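Local coordinates for beta-hexosaminidase Amuc_2018 (Akkermansia muciniphila, PDB 6JEB), which hydrolyses terminal non-reducing N-acetylhexosamine residues from N-glycans, chitobiose and related beta-linked glycans, at residues L407-Y412 and N462-R467. Residues are numbered along the deposited sequence; the frame is centred on the assembly and turned at random. Where two conformers were deposited one is given.
Sequences LNHLLY and NEPAFR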
loop_
_atom_site.group_PDB
_atom_site.type_symbol
_atom_site.label_atom_id
_atom_site.label_comp_id
_atom_site.label_asym_id
_atom_site.label_seq_id
_atom_site.Cartn_x
_atom_site.Cartn_y
_atom_site.Cartn_z
ATOM N N LEU A 407 -11.883 11.254 -1.910
ATOM C CA LEU A 407 -11.667 10.147 -2.840
ATOM C C LEU A 407 -11.437 10.650 -4.260
ATOM O O LEU A 407 -10.630 10.080 -5.003
ATOM C CB LEU A 407 -12.851 9.179 -2.799
ATOM C CG LEU A 407 -12.768 7.988 -3.755
ATOM C CD1 LEU A 407 -11.668 7.034 -3.312
ATOM C CD2 LEU A 407 -14.112 7.275 -3.830
ATOM N N ASN A 408 -12.143 11.710 -4.661
ATOM C CA ASN A 408 -11.950 12.266 -5.997
ATOM C C ASN A 408 -10.487 12.632 -6.223
ATOM O O ASN A 408 -9.896 12.281 -7.252
ATOM C CB ASN A 408 -12.849 13.490 -6.170
ATOM C CG ASN A 408 -12.900 13.993 -7.601
ATOM O OD1 ASN A 408 -12.794 13.221 -8.556
ATOM N ND2 ASN A 408 -13.077 15.300 -7.753
ATOM N N HIS A 409 -9.880 13.320 -5.254
ATOM C CA HIS A 409 -8.467 13.670 -5.366
ATOM C C HIS A 409 -7.576 12.435 -5.269
ATOM O O HIS A 409 -6.551 12.348 -5.958
ATOM C CB HIS A 409 -8.092 14.664 -4.270
ATOM C CG HIS A 409 -8.497 16.074 -4.566
ATOM N ND1 HIS A 409 -9.646 16.648 -4.060
ATOM C CD2 HIS A 409 -7.895 17.031 -5.308
ATOM C CE1 HIS A 409 -9.729 17.901 -4.477
ATOM N NE2 HIS A 409 -8.675 18.159 -5.230
ATOM N N LEU A 410 -7.942 11.489 -4.400
ATOM C CA LEU A 410 -7.142 10.285 -4.213
ATOM C C LEU A 410 -7.067 9.468 -5.501
ATOM O O LEU A 410 -5.981 9.056 -5.928
ATOM C CB LEU A 410 -7.767 9.470 -3.080
ATOM C CG LEU A 410 -7.031 8.248 -2.560
ATOM C CD1 LEU A 410 -5.685 8.674 -2.032
ATOM C CD2 LEU A 410 -7.843 7.577 -1.465
ATOM N N LEU A 411 -8.219 9.206 -6.119
ATOM C CA LEU A 411 -8.226 8.429 -7.352
ATOM C C LEU A 411 -7.533 9.175 -8.477
ATOM O O LEU A 411 -6.920 8.543 -9.345
ATOM C CB LEU A 411 -9.659 8.077 -7.758
ATOM C CG LEU A 411 -10.401 7.112 -6.829
ATOM C CD1 LEU A 411 -11.839 6.928 -7.319
ATOM C CD2 LEU A 411 -9.675 5.767 -6.724
ATOM N N TYR A 412 -7.624 10.510 -8.489
ATOM C CA TYR A 412 -6.956 11.264 -9.540
ATOM C C TYR A 412 -5.456 11.002 -9.533
ATOM O O TYR A 412 -4.848 10.826 -10.595
ATOM C CB TYR A 412 -7.234 12.768 -9.432
ATOM C CG TYR A 412 -6.655 13.461 -10.635
ATOM C CD1 TYR A 412 -7.387 13.563 -11.811
ATOM C CD2 TYR A 412 -5.353 13.953 -10.617
ATOM C CE1 TYR A 412 -6.849 14.162 -12.938
ATOM C CE2 TYR A 412 -4.797 14.538 -11.734
ATOM C CZ TYR A 412 -5.554 14.645 -12.890
ATOM O OH TYR A 412 -5.004 15.220 -14.002
ATOM N N ASN A 462 -6.969 18.931 -15.672
ATOM C CA ASN A 462 -8.181 18.254 -15.212
ATOM C C ASN A 462 -8.062 17.647 -13.815
ATOM O O ASN A 462 -8.985 16.950 -13.378
ATOM C CB ASN A 462 -8.741 17.268 -16.254
ATOM C CG ASN A 462 -8.025 15.927 -16.276
ATOM O OD1 ASN A 462 -6.919 15.772 -15.761
ATOM N ND2 ASN A 462 -8.669 14.940 -16.897
ATOM N N GLU A 463 -6.973 17.916 -13.094
ATOM C CA GLU A 463 -6.939 17.549 -11.686
ATOM C C GLU A 463 -7.987 18.361 -10.926
ATOM O O GLU A 463 -8.132 19.566 -11.170
ATOM C CB GLU A 463 -5.558 17.803 -11.077
ATOM C CG GLU A 463 -5.483 17.357 -9.614
ATOM C CD GLU A 463 -4.083 16.997 -9.156
ATOM O OE1 GLU A 463 -3.099 17.600 -9.651
ATOM O OE2 GLU A 463 -3.961 16.092 -8.300
ATOM N N PRO A 464 -8.748 17.732 -10.027
ATOM C CA PRO A 464 -9.724 18.490 -9.233
ATOM C C PRO A 464 -9.051 19.629 -8.478
ATOM O O PRO A 464 -7.891 19.538 -8.074
ATOM C CB PRO A 464 -10.292 17.439 -8.272
ATOM C CG PRO A 464 -10.124 16.135 -9.004
ATOM C CD PRO A 464 -8.835 16.281 -9.782
ATOM N N ALA A 465 -9.792 20.718 -8.310
ATOM C CA ALA A 465 -9.243 21.906 -7.677
ATOM C C ALA A 465 -8.902 21.645 -6.214
ATOM O O ALA A 465 -9.548 20.842 -5.536
ATOM C CB ALA A 465 -10.260 23.042 -7.749
ATOM N N PHE A 466 -7.879 22.348 -5.728
ATOM C CA PHE A 466 -7.489 22.335 -4.327
ATOM C C PHE A 466 -7.852 23.667 -3.686
ATOM O O PHE A 466 -7.944 24.696 -4.362
ATOM C CB PHE A 466 -5.978 22.129 -4.168
ATOM C CG PHE A 466 -5.484 20.815 -4.690
ATOM C CD1 PHE A 466 -5.529 19.684 -3.892
ATOM C CD2 PHE A 466 -4.960 20.709 -5.970
ATOM C CE1 PHE A 466 -5.068 18.463 -4.365
ATOM C CE2 PHE A 466 -4.495 19.492 -6.448
ATOM C CZ PHE A 466 -4.551 18.366 -5.646
ATOM N N ARG A 467 -8.046 23.648 -2.370
ATOM C CA ARG A 467 -8.374 24.872 -1.654
ATOM C C ARG A 467 -7.145 25.607 -1.134
ATOM O O ARG A 467 -7.268 26.759 -0.701
ATOM C CB ARG A 467 -9.321 24.582 -0.486
ATOM C CG ARG A 467 -8.614 24.112 0.777
ATOM C CD ARG A 467 -9.585 23.983 1.946
ATOM N NE ARG A 467 -10.611 22.977 1.696
ATOM C CZ ARG A 467 -10.613 21.760 2.230
ATOM N NH1 ARG A 467 -9.645 21.398 3.060
ATOM N NH2 ARG A 467 -11.588 20.909 1.938
HETATM O O HOH W 1 -6.060 15.182 -6.884
#
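Y412 lies against E463 and P464, and tracing it from root to tip shows how an aromatic side chain can take part in joining a C-terminal tail to a helix. CB points toward the tail, 3.9 Å from P464 CD, and a chi1 of -173°, with CG anti to the backbone N, carries the ring out along E463 and P464. The same proline carbon then lies off-centre by CG and CD1. Farther out, E463 CA stands over one ring face, 3.6 Å from the centroid, in a CH-pi contact, while E463 CB and CG follow CE2 and the carboxylate reaches CD2. At the tip, OH donates to N462 OD1 over 2.7 Å, and Q361 is a further partner of the hydroxyl. E463 OE2, salt-bridged to R413, also accepts from a water that donates to H409 O. One turn back, P464 CB covers a face of the H409 imidazole, whose NE2 donates weak, bent hydrogen bonds to A465 O (2.8 Å) and P464 O (3.3 Å); ND1 is hydrogen-bonded to D406. F466 CE1 nears H409 CD2 obliquely, at 3.3 Å. The loop following helix 434-452 thus packs on helix 407-414, which follows strand 392-399 of the family 20 TIM barrel, while L410 and L411 pack against helix 106-118.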